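Local coordinates for protein GTN Reductase (Agrobacterium tumefaciens, PDB 4JIC) that probably uses bound flavin mononucleotide to reduce glycerol trinitrate and activated alkenes, as a TIM-barrel member of the Old Yellow Enzyme family, at residues Gly174-Ala179 against Gly228-Pro233; Leu184-Leu189 against Pro247-Val252; Ala179-Leu184 against Thr235-Ile240. All blocks are in the same frame, centred on the assembly; numbering follows the deposited sequence. Where two conformers were deposited one is given.

Interaction 1. Residues Gly174-Ala179 against Gly228-Pro233; sequences GVEIHA and GIRLSP. With FMN (flavin mononucleotide), chain D.
The carboxylate of E176 and the guanidinium of R230 lie nearly parallel, their planes 17° apart, but they are displaced. E176 OE2 stands well out of the guanidinium plane, 4.1 Å from R230 NE, so charge alone relates them; its closer contact is with R230 CB at 3.3 Å. At the guanidinium edge, near its plane, sits FMN O2. R230 NH1 donates to FMN O2 over 2.8 Å and to FMN O2' over 3.0 Å, while R230 NH2 reaches FMN O3' at 3.1 Å. This grip probably steadies negative charge at the flavin's N1-C2-O2 end during reduction. The carboxylate that flanks R230 is itself fixed, by H265 and Q97. H178 NE2 comes obliquely within 3.2 Å of FMN O2; the imidazole stacks on W99, meets Y183 edge-to-face and, as in Old Yellow Enzyme relatives, probably serves substrate binding; a PEG, probably from the crystallisation liquor, bonds weakly to NE2. With its CG anti to the backbone N (chi1 -161°), H178 swings its ring to the flavin side. The parallel strands themselves pair through G228 N to V175 O, I177 N to G228 O and R230 N to I177 O. On the other face I229 CG1 packs against A179 CB at 3.7 Å. Strand 94-99 pairs with 174-178 and strand 263-267 with 228-231; helix 209-222 covers V175, I177 and I229, and helix 245-256 packs on I229 and L231.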
loop_
_atom_site.group_PDB
_atom_site.type_symbol
_atom_site.label_atom_id
_atom_site.label_comp_id
_atom_site.label_asym_id
_atom_site.label_seq_id
_atom_site.Cartn_x
_atom_site.Cartn_y
_atom_site.Cartn_z
ATOM N N GLY A 174 -0.510 7.146 11.341
ATOM C CA GLY A 174 0.791 6.738 10.853
ATOM C C GLY A 174 0.703 6.566 9.355
ATOM O O GLY A 174 -0.274 7.000 8.748
ATOM N N VAL A 175 1.718 5.946 8.758
ATOM C CA VAL A 175 1.705 5.705 7.319
ATOM C C VAL A 175 2.172 4.302 7.016
ATOM O O VAL A 175 2.911 3.702 7.791
ATOM C CB VAL A 175 2.644 6.662 6.535
ATOM C CG1 VAL A 175 2.264 8.112 6.764
ATOM C CG2 VAL A 175 4.098 6.416 6.917
ATOM N N GLU A 176 1.723 3.787 5.878
ATOM C CA GLU A 176 2.288 2.584 5.284
ATOM C C GLU A 176 3.006 3.007 4.029
ATOM O O GLU A 176 2.399 3.558 3.112
ATOM C CB GLU A 176 1.191 1.583 4.918
ATOM C CG GLU A 176 1.700 0.374 4.127
ATOM C CD GLU A 176 0.622 -0.669 3.913
ATOM O OE1 GLU A 176 0.232 -1.336 4.893
ATOM O OE2 GLU A 176 0.153 -0.814 2.763
ATOM N N ILE A 177 4.313 2.786 3.992
ATOM C CA ILE A 177 5.062 3.099 2.789
ATOM C C ILE A 177 4.707 2.062 1.738
ATOM O O ILE A 177 4.866 0.869 1.958
ATOM C CB ILE A 177 6.560 3.061 3.073
ATOM C CG1 ILE A 177 6.927 4.211 4.013
ATOM C CG2 ILE A 177 7.339 3.150 1.773
ATOM C CD1 ILE A 177 8.250 4.005 4.759
ATOM N N HIS A 178 4.198 2.515 0.600
ATOM C CA HIS A 178 3.904 1.592 -0.493
ATOM C C HIS A 178 5.201 1.145 -1.172
ATOM O O HIS A 178 5.772 1.872 -1.979
ATOM C CB HIS A 178 2.961 2.248 -1.502
ATOM C CG HIS A 178 2.264 1.270 -2.389
ATOM N ND1 HIS A 178 2.756 0.005 -2.632
ATOM C CD2 HIS A 178 1.099 1.362 -3.073
ATOM C CE1 HIS A 178 1.923 -0.638 -3.436
ATOM N NE2 HIS A 178 0.916 0.168 -3.727
ATOM N N ALA A 179 5.681 -0.043 -0.816
ATOM C CA ALA A 179 6.904 -0.563 -1.414
ATOM C C ALA A 179 6.611 -1.862 -2.144
ATOM O O ALA A 179 7.467 -2.750 -2.239
ATOM C CB ALA A 179 7.978 -0.770 -0.341
ATOM N N GLY A 228 5.010 2.054 8.914
ATOM C CA GLY A 228 4.982 0.685 8.431
ATOM C C GLY A 228 5.325 0.660 6.953
ATOM O O GLY A 228 5.560 1.702 6.341
ATOM N N ILE A 229 5.340 -0.533 6.368
ATOM C CA ILE A 229 5.731 -0.671 4.973
ATOM C C ILE A 229 5.065 -1.904 4.380
ATOM O O ILE A 229 4.901 -2.905 5.077
ATOM C CB ILE A 229 7.277 -0.737 4.839
ATOM C CG1 ILE A 229 7.710 -0.847 3.379
ATOM C CG2 ILE A 229 7.860 -1.892 5.654
ATOM C CD1 ILE A 229 9.235 -0.620 3.189
ATOM N N ARG A 230 4.658 -1.814 3.113
ATOM C CA ARG A 230 4.064 -2.955 2.422
ATOM C C ARG A 230 5.040 -3.546 1.416
ATOM O O ARG A 230 5.645 -2.826 0.625
ATOM C CB ARG A 230 2.772 -2.579 1.693
ATOM C CG ARG A 230 1.959 -3.828 1.339
ATOM C CD ARG A 230 0.632 -3.499 0.676
ATOM N NE ARG A 230 -0.392 -4.477 1.053
ATOM C CZ ARG A 230 -1.453 -4.788 0.314
ATOM N NH1 ARG A 230 -1.641 -4.229 -0.871
ATOM N NH2 ARG A 230 -2.330 -5.677 0.769
ATOM N N LEU A 231 5.182 -4.867 1.458
ATOM C CA LEU A 231 6.110 -5.582 0.591
ATOM C C LEU A 231 5.384 -6.705 -0.131
ATOM O O LEU A 231 4.417 -7.264 0.389
ATOM C CB LEU A 231 7.231 -6.180 1.431
ATOM C CG LEU A 231 8.052 -5.162 2.215
ATOM C CD1 LEU A 231 8.938 -5.900 3.217
ATOM C CD2 LEU A 231 8.870 -4.277 1.273
ATOM N N SER A 232 5.877 -7.064 -1.311
ATOM C CA SER A 232 5.240 -8.095 -2.131
ATOM C C SER A 232 6.306 -8.837 -2.920
ATOM O O SER A 232 6.561 -8.528 -4.085
ATOM C CB SER A 232 4.189 -7.469 -3.063
ATOM O OG SER A 232 4.725 -6.385 -3.816
ATOM N N PRO A 233 6.954 -9.815 -2.274
ATOM C CA PRO A 233 8.169 -10.430 -2.831
ATOM C C PRO A 233 8.016 -11.024 -4.234
ATOM O O PRO A 233 8.957 -10.920 -5.025
ATOM C CB PRO A 233 8.510 -11.533 -1.823
ATOM C CG PRO A 233 7.858 -11.106 -0.541
ATOM C CD PRO A 233 6.624 -10.319 -0.928
HETATM N N1 FMN D . -2.728 -2.652 -3.064
HETATM C C2 FMN D . -2.008 -1.583 -2.585
HETATM O O2 FMN D . -0.942 -1.795 -2.000
HETATM N N3 FMN D . -2.465 -0.289 -2.776
HETATM C C4 FMN D . -3.583 -0.031 -3.528
HETATM O O4 FMN D . -3.952 1.145 -3.681
HETATM C C4A FMN D . -4.305 -1.116 -4.038
HETATM N N5 FMN D . -5.433 -0.895 -4.808
HETATM C C5A FMN D . -6.269 -1.968 -5.038
HETATM C C6 FMN D . -7.531 -1.726 -5.584
HETATM C C7 FMN D . -8.421 -2.765 -5.819
HETATM C C7M FMN D . -9.788 -2.479 -6.381
HETATM C C8 FMN D . -8.048 -4.060 -5.480
HETATM C C8M FMN D . -9.028 -5.194 -5.659
HETATM C C9 FMN D . -6.799 -4.300 -4.910
HETATM C C9A FMN D . -5.894 -3.262 -4.696
HETATM N N10 FMN D . -4.637 -3.514 -4.154
HETATM C C10 FMN D . -3.874 -2.423 -3.791
HETATM C "C1'" FMN D . -4.309 -4.867 -3.586
HETATM C "C2'" FMN D . -5.079 -5.163 -2.297
HETATM O "O2'" FMN D . -4.603 -4.353 -1.231
HETATM C "C3'" FMN D . -4.914 -6.622 -1.879
HETATM O "O3'" FMN D . -3.533 -6.927 -1.810
HETATM C "C4'" FMN D . -5.595 -7.583 -2.849
HETATM O "O4'" FMN D . -6.944 -7.222 -3.032
HETATM C "C5'" FMN D . -5.556 -9.035 -2.368
HETATM O "O5'" FMN D . -6.202 -9.171 -1.115
HETATM P P FMN D . -7.655 -9.879 -1.021
HETATM O O1P FMN D . -8.545 -9.106 -1.957
HETATM O O2P FMN D . -7.492 -11.307 -1.482
HETATM O O3P FMN D . -8.108 -9.797 0.406
HETATM O O HOH W 1 7.869 -5.406 -2.531
#

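Interaction 2. Residues Leu184-Leu189 against Pro247-Val252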
loop_
_atom_site.group_PDB
_atom_site.type_symbol
_atom_site.label_atom_id
_atom_site.label_comp_id
_atom_site.label_asym_id
_atom_site.label_seq_id
_atom_site.Cartn_x
_atom_site.Cartn_y
_atom_site.Cartn_z
ATOM N N LEU A 184 7.369 2.459 -7.518
ATOM C CA LEU A 184 8.724 3.015 -7.584
ATOM C C LEU A 184 9.748 2.271 -6.729
ATOM O O LEU A 184 10.839 1.938 -7.192
ATOM C CB LEU A 184 8.733 4.494 -7.195
ATOM C CG LEU A 184 10.139 5.095 -7.274
ATOM C CD1 LEU A 184 10.594 5.189 -8.737
ATOM C CD2 LEU A 184 10.187 6.465 -6.596
ATOM N N ILE A 185 9.414 2.031 -5.468
ATOM C CA ILE A 185 10.393 1.424 -4.578
ATOM C C ILE A 185 10.738 0.010 -5.052
ATOM O O ILE A 185 11.910 -0.386 -5.054
ATOM C CB ILE A 185 9.918 1.445 -3.126
ATOM C CG1 ILE A 185 9.791 2.896 -2.658
ATOM C CG2 ILE A 185 10.874 0.651 -2.232
ATOM C CD1 ILE A 185 9.148 3.036 -1.263
ATOM N N GLU A 186 9.731 -0.737 -5.494
ATOM C CA GLU A 186 9.972 -2.091 -5.994
ATOM C C GLU A 186 10.731 -2.096 -7.311
ATOM O O GLU A 186 11.484 -3.031 -7.602
ATOM C CB GLU A 186 8.659 -2.851 -6.181
ATOM C CG GLU A 186 8.813 -4.315 -5.831
ATOM C CD GLU A 186 7.534 -5.086 -5.971
ATOM O OE1 GLU A 186 7.019 -5.568 -4.939
ATOM O OE2 GLU A 186 7.075 -5.239 -7.117
ATOM N N GLN A 187 10.506 -1.066 -8.119
ATOM C CA GLN A 187 11.263 -0.901 -9.357
ATOM C C GLN A 187 12.764 -0.841 -9.057
ATOM O O GLN A 187 13.556 -1.429 -9.786
ATOM C CB GLN A 187 10.797 0.334 -10.141
ATOM C CG GLN A 187 9.432 0.155 -10.805
ATOM C CD GLN A 187 8.724 1.475 -11.059
ATOM O OE1 GLN A 187 9.360 2.474 -11.381
ATOM N NE2 GLN A 187 7.393 1.479 -10.910
ATOM N N PHE A 188 13.154 -0.147 -7.992
ATOM C CA PHE A 188 14.550 -0.173 -7.557
ATOM C C PHE A 188 14.966 -1.557 -7.020
ATOM O O PHE A 188 16.074 -2.036 -7.279
ATOM C CB PHE A 188 14.794 0.878 -6.456
ATOM C CG PHE A 188 15.101 2.270 -6.969
ATOM C CD1 PHE A 188 16.416 2.683 -7.158
ATOM C CD2 PHE A 188 14.078 3.178 -7.227
ATOM C CE1 PHE A 188 16.709 3.970 -7.607
ATOM C CE2 PHE A 188 14.356 4.471 -7.673
ATOM C CZ PHE A 188 15.677 4.877 -7.858
ATOM N N LEU A 189 14.088 -2.193 -6.250
ATOM C CA LEU A 189 14.405 -3.476 -5.616
ATOM C C LEU A 189 14.643 -4.617 -6.598
ATOM O O LEU A 189 15.589 -5.391 -6.457
ATOM C CB LEU A 189 13.273 -3.912 -4.688
ATOM C CG LEU A 189 13.129 -3.305 -3.302
ATOM C CD1 LEU A 189 11.860 -3.859 -2.659
ATOM C CD2 LEU A 189 14.345 -3.607 -2.443
ATOM N N PRO A 247 16.984 -13.997 -1.193
ATOM C CA PRO A 247 18.102 -13.260 -0.593
ATOM C C PRO A 247 17.827 -11.762 -0.539
ATOM O O PRO A 247 18.232 -11.096 0.419
ATOM C CB PRO A 247 19.275 -13.530 -1.541
ATOM C CG PRO A 247 18.861 -14.667 -2.399
ATOM C CD PRO A 247 17.375 -14.745 -2.403
ATOM N N LEU A 248 17.174 -11.249 -1.576
ATOM C CA LEU A 248 16.841 -9.833 -1.674
ATOM C C LEU A 248 15.910 -9.426 -0.541
ATOM O O LEU A 248 16.197 -8.494 0.206
ATOM C CB LEU A 248 16.184 -9.550 -3.029
ATOM C CG LEU A 248 15.627 -8.160 -3.345
ATOM C CD1 LEU A 248 16.727 -7.122 -3.425
ATOM C CD2 LEU A 248 14.884 -8.217 -4.666
ATOM N N TYR A 249 14.801 -10.142 -0.411
ATOM C CA TYR A 249 13.800 -9.783 0.593
ATOM C C TYR A 249 14.205 -10.129 2.020
ATOM O O TYR A 249 13.858 -9.407 2.953
ATOM C CB TYR A 249 12.412 -10.335 0.215
ATOM C CG TYR A 249 11.721 -9.419 -0.768
ATOM C CD1 TYR A 249 10.867 -8.423 -0.328
ATOM C CD2 TYR A 249 11.976 -9.509 -2.132
ATOM C CE1 TYR A 249 10.265 -7.558 -1.213
ATOM C CE2 TYR A 249 11.386 -8.651 -3.025
ATOM C CZ TYR A 249 10.526 -7.672 -2.565
ATOM O OH TYR A 249 9.924 -6.810 -3.449
ATOM N N ASN A 250 14.951 -11.213 2.204
ATOM C CA ASN A 250 15.463 -11.494 3.530
ATOM C C ASN A 250 16.385 -10.348 3.960
ATOM O O ASN A 250 16.310 -9.886 5.103
ATOM C CB ASN A 250 16.164 -12.856 3.586
ATOM C CG ASN A 250 15.181 -14.027 3.726
ATOM O OD1 ASN A 250 13.992 -13.901 3.435
ATOM N ND2 ASN A 250 15.689 -15.166 4.173
ATOM N N TYR A 251 17.232 -9.867 3.048
ATOM C CA TYR A 251 18.097 -8.726 3.368
ATOM C C TYR A 251 17.263 -7.508 3.729
ATOM O O TYR A 251 17.532 -6.834 4.718
ATOM C CB TYR A 251 19.033 -8.372 2.199
ATOM C CG TYR A 251 19.776 -7.080 2.440
ATOM C CD1 TYR A 251 20.922 -7.051 3.216
ATOM C CD2 TYR A 251 19.316 -5.881 1.906
ATOM C CE1 TYR A 251 21.594 -5.860 3.448
ATOM C CE2 TYR A 251 19.978 -4.694 2.125
ATOM C CZ TYR A 251 21.112 -4.685 2.904
ATOM O OH TYR A 251 21.786 -3.505 3.134
ATOM N N VAL A 252 16.239 -7.222 2.932
ATOM C CA VAL A 252 15.375 -6.082 3.229
ATOM C C VAL A 252 14.824 -6.148 4.653
ATOM O O VAL A 252 14.939 -5.176 5.406
ATOM C CB VAL A 252 14.221 -5.948 2.216
ATOM C CG1 VAL A 252 13.190 -4.920 2.691
ATOM C CG2 VAL A 252 14.776 -5.535 0.846
HETATM O O HOH W 1 7.869 -5.406 -2.531
#
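L189 projects into a hollow formed by L248, Y249 and V252. In this TIM barrel the short helix 184-189 follows strand 174-178 and precedes helix 209-222, while 247-252 is part of helix 245-256, which follows strand 227-231. The segment axes stay 12.6 Å apart at an angle of 122°, a spacing spanned mainly by L189, L248, Y249 and E186. With CG of L189 anti to the carbonyl carbon (chi1 -79°), one branch, CD2, comes 3.8 Å from V252 CG2, the two side chains crossing obliquely. The other, CD1, lies across the end of Y249 at roughly a right angle, 3.6 Å from Y249 OH. These methyl positions hold for one of two deposited L189 conformers. L248 lays CD2 3.4 Å from L189 O, an oxygen also hydrogen-bonded to R207. Helix 209-222 touches L189 too, through L211. The polar flank belongs to E186, whose OE2 takes G182 N and K190, and whose OE1 is hydrogen-bonded to S232. Its carboxylate stands 82° from the Y249 ring plane. Between them one water, in the plane of the ring at its edge, donates to E186 OE1 at 2.6 Å and accepts from Y249 OH at 2.7 Å.

Interaction 3. Residues Ala179-Leu184 against Thr235-Ile240. With FMN (flavin mononucleotide), chain D.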
loop_
_atom_site.group_PDB
_atom_site.type_symbol
_atom_site.label_atom_id
_atom_site.label_comp_id
_atom_site.label_asym_id
_atom_site.label_seq_id
_atom_site.Cartn_x
_atom_site.Cartn_y
_atom_site.Cartn_z
ATOM N N ALA A 179 5.681 -0.043 -0.816
ATOM C CA ALA A 179 6.904 -0.563 -1.414
ATOM C C ALA A 179 6.611 -1.862 -2.144
ATOM O O ALA A 179 7.467 -2.750 -2.239
ATOM C CB ALA A 179 7.978 -0.770 -0.341
ATOM N N ALA A 180 5.398 -1.957 -2.675
ATOM C CA ALA A 180 4.926 -3.192 -3.285
ATOM C C ALA A 180 4.391 -2.991 -4.702
ATOM O O ALA A 180 4.440 -1.880 -5.251
ATOM C CB ALA A 180 3.842 -3.820 -2.407
ATOM N N ASN A 181 3.887 -4.089 -5.265
ATOM C CA ASN A 181 3.113 -4.111 -6.509
ATOM C C ASN A 181 3.750 -3.396 -7.695
ATOM O O ASN A 181 3.063 -2.758 -8.494
ATOM C CB ASN A 181 1.682 -3.619 -6.255
ATOM C CG ASN A 181 0.962 -4.471 -5.233
ATOM O OD1 ASN A 181 1.283 -5.649 -5.072
ATOM N ND2 ASN A 181 -0.011 -3.886 -4.532
ATOM N N GLY A 182 5.074 -3.493 -7.803
ATOM C CA GLY A 182 5.773 -3.002 -8.976
ATOM C C GLY A 182 5.869 -1.490 -9.083
ATOM O O GLY A 182 6.145 -0.972 -10.161
ATOM N N TYR A 183 5.663 -0.774 -7.979
ATOM C CA TYR A 183 5.753 0.687 -8.032
ATOM C C TYR A 183 7.180 1.170 -7.773
ATOM O O TYR A 183 8.114 0.379 -7.864
ATOM C CB TYR A 183 4.675 1.352 -7.155
ATOM C CG TYR A 183 3.293 1.061 -7.723
ATOM C CD1 TYR A 183 2.901 1.597 -8.953
ATOM C CD2 TYR A 183 2.414 0.207 -7.069
ATOM C CE1 TYR A 183 1.649 1.317 -9.490
ATOM C CE2 TYR A 183 1.156 -0.082 -7.604
ATOM C CZ TYR A 183 0.784 0.480 -8.804
ATOM O OH TYR A 183 -0.454 0.186 -9.333
ATOM N N LEU A 184 7.369 2.459 -7.518
ATOM C CA LEU A 184 8.724 3.015 -7.584
ATOM C C LEU A 184 9.748 2.271 -6.729
ATOM O O LEU A 184 10.839 1.938 -7.192
ATOM C CB LEU A 184 8.733 4.494 -7.195
ATOM C CG LEU A 184 10.139 5.095 -7.274
ATOM C CD1 LEU A 184 10.594 5.189 -8.737
ATOM C CD2 LEU A 184 10.187 6.465 -6.596
ATOM N N THR A 235 5.071 -10.770 -6.503
ATOM C CA THR A 235 3.934 -10.385 -7.313
ATOM C C THR A 235 4.361 -10.002 -8.728
ATOM O O THR A 235 5.384 -9.351 -8.920
ATOM C CB THR A 235 3.146 -9.234 -6.658
ATOM O OG1 THR A 235 1.981 -8.951 -7.444
ATOM C CG2 THR A 235 3.998 -7.973 -6.546
ATOM N N PRO A 236 3.579 -10.414 -9.724
ATOM C CA PRO A 236 3.923 -10.040 -11.096
ATOM C C PRO A 236 3.253 -8.726 -11.504
ATOM O O PRO A 236 3.309 -8.344 -12.679
ATOM C CB PRO A 236 3.348 -11.195 -11.906
ATOM C CG PRO A 236 2.106 -11.600 -11.131
ATOM C CD PRO A 236 2.416 -11.319 -9.663
ATOM N N ALA A 237 2.619 -8.051 -10.551
ATOM C CA ALA A 237 1.945 -6.785 -10.836
ATOM C C ALA A 237 2.830 -5.804 -11.602
ATOM O O ALA A 237 4.014 -5.664 -11.322
ATOM C CB ALA A 237 1.450 -6.141 -9.541
ATOM N N ASN A 238 2.228 -5.111 -12.558
ATOM C CA ASN A 238 2.911 -4.032 -13.267
ATOM C C ASN A 238 4.208 -4.448 -13.938
ATOM O O ASN A 238 5.199 -3.714 -13.943
ATOM C CB ASN A 238 3.071 -2.821 -12.346
ATOM C CG ASN A 238 1.736 -2.190 -12.033
ATOM O OD1 ASN A 238 0.966 -1.877 -12.944
ATOM N ND2 ASN A 238 1.420 -2.061 -10.751
ATOM N N ASP A 239 4.166 -5.653 -14.494
ATOM C CA ASP A 239 5.151 -6.124 -15.457
ATOM C C ASP A 239 6.533 -6.330 -14.850
ATOM O O ASP A 239 7.527 -6.321 -15.561
ATOM C CB ASP A 239 5.229 -5.140 -16.625
ATOM C CG ASP A 239 5.818 -5.755 -17.871
ATOM O OD1 ASP A 239 5.598 -6.960 -18.116
ATOM O OD2 ASP A 239 6.489 -5.016 -18.617
ATOM N N ILE A 240 6.583 -6.545 -13.540
ATOM C CA ILE A 240 7.859 -6.631 -12.838
ATOM C C ILE A 240 8.281 -8.082 -12.617
ATOM O O ILE A 240 7.441 -8.987 -12.575
ATOM C CB ILE A 240 7.804 -5.826 -11.503
ATOM C CG1 ILE A 240 9.201 -5.403 -11.060
ATOM C CG2 ILE A 240 7.090 -6.595 -10.403
ATOM C CD1 ILE A 240 9.169 -4.301 -10.043
HETATM N N1 FMN D . -2.728 -2.652 -3.064
HETATM C C2 FMN D . -2.008 -1.583 -2.585
HETATM O O2 FMN D . -0.942 -1.795 -2.000
HETATM N N3 FMN D . -2.465 -0.289 -2.776
HETATM C C4 FMN D . -3.583 -0.031 -3.528
HETATM O O4 FMN D . -3.952 1.145 -3.681
HETATM C C4A FMN D . -4.305 -1.116 -4.038
HETATM N N5 FMN D . -5.433 -0.895 -4.808
HETATM C C5A FMN D . -6.269 -1.968 -5.038
HETATM C C6 FMN D . -7.531 -1.726 -5.584
HETATM C C7 FMN D . -8.421 -2.765 -5.819
HETATM C C7M FMN D . -9.788 -2.479 -6.381
HETATM C C8 FMN D . -8.048 -4.060 -5.480
HETATM C C8M FMN D . -9.028 -5.194 -5.659
HETATM C C9 FMN D . -6.799 -4.300 -4.910
HETATM C C9A FMN D . -5.894 -3.262 -4.696
HETATM N N10 FMN D . -4.637 -3.514 -4.154
HETATM C C10 FMN D . -3.874 -2.423 -3.791
HETATM C "C1'" FMN D . -4.309 -4.867 -3.586
HETATM C "C2'" FMN D . -5.079 -5.163 -2.297
HETATM O "O2'" FMN D . -4.603 -4.353 -1.231
HETATM C "C3'" FMN D . -4.914 -6.622 -1.879
HETATM O "O3'" FMN D . -3.533 -6.927 -1.810
HETATM C "C4'" FMN D . -5.595 -7.583 -2.849
HETATM O "O4'" FMN D . -6.944 -7.222 -3.032
HETATM C "C5'" FMN D . -5.556 -9.035 -2.368
HETATM O "O5'" FMN D . -6.202 -9.171 -1.115
HETATM P P FMN D . -7.655 -9.879 -1.021
HETATM O O1P FMN D . -8.545 -9.106 -1.957
HETATM O O2P FMN D . -7.492 -11.307 -1.482
HETATM O O3P FMN D . -8.108 -9.797 0.406
HETATM O O HOH W 2 6.790 -1.935 -12.615
#
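N238 meets N181 through its side-chain amide: N238 ND2 donates to N181 O over 2.9 Å, the N-H...O angle a nearly straight 170° and the oxygen in the amide plane. The same oxygen rests 3.3 Å above one face of the Y183 ring, offset toward the rim, and N238 ND2 nears Y183 CZ at 3.3 Å, amide and ring planes 56° apart. This is the dense part. A type I' turn, closed by Y183 N to A180 O, carries N181 and G182 at positive phi and brings the backbone close to the other loop: G182 CA is 3.8 Å from I240 CD1 and N181 CB 4.1 Å from A237 CB. T235 forms an ST turn, its OG1 accepting from A237 N, and shares T271 with N181 OD1. Against these direct side-chain contacts of N238 and A237 stands a looser backbone link, where a water donates both to G182 O and to N238 O, at 2.7 Å each. N181 ND2 comes within 3.3 Å of FMN N1 and bonds the same PEG as H178; N181 probably partners H178 in substrate binding, as in Old Yellow Enzyme relatives. The two loops follow strands 174-178 and 227-231 and lead to helices 184-189 and 245-256; I240 also touches E186 of helix 184-189.

The three contacts join two parts of the chain around the neighbouring barrel strands 174-178 and 227-231. The chain runs through strand 174-178, loop 179-183 and helix 184-189, and later through strand 227-231, loop 235-240 and helix 245-256. Interaction 1 pairs the strands, interaction 3 the loops beyond their C-terminal ends, and interaction 2 the helices outside, with centres 11 to 12 Å apart. A179 is common to interactions 1 and 3, L184 to interactions 2 and 3. The S232 hydroxyl joins interaction 1 to both others, and one water serves interactions 1 and 2. Interactions 1 and 3 both reach the flavin, on the catalytic side usual for TIM barrels; interaction 2 lies further out.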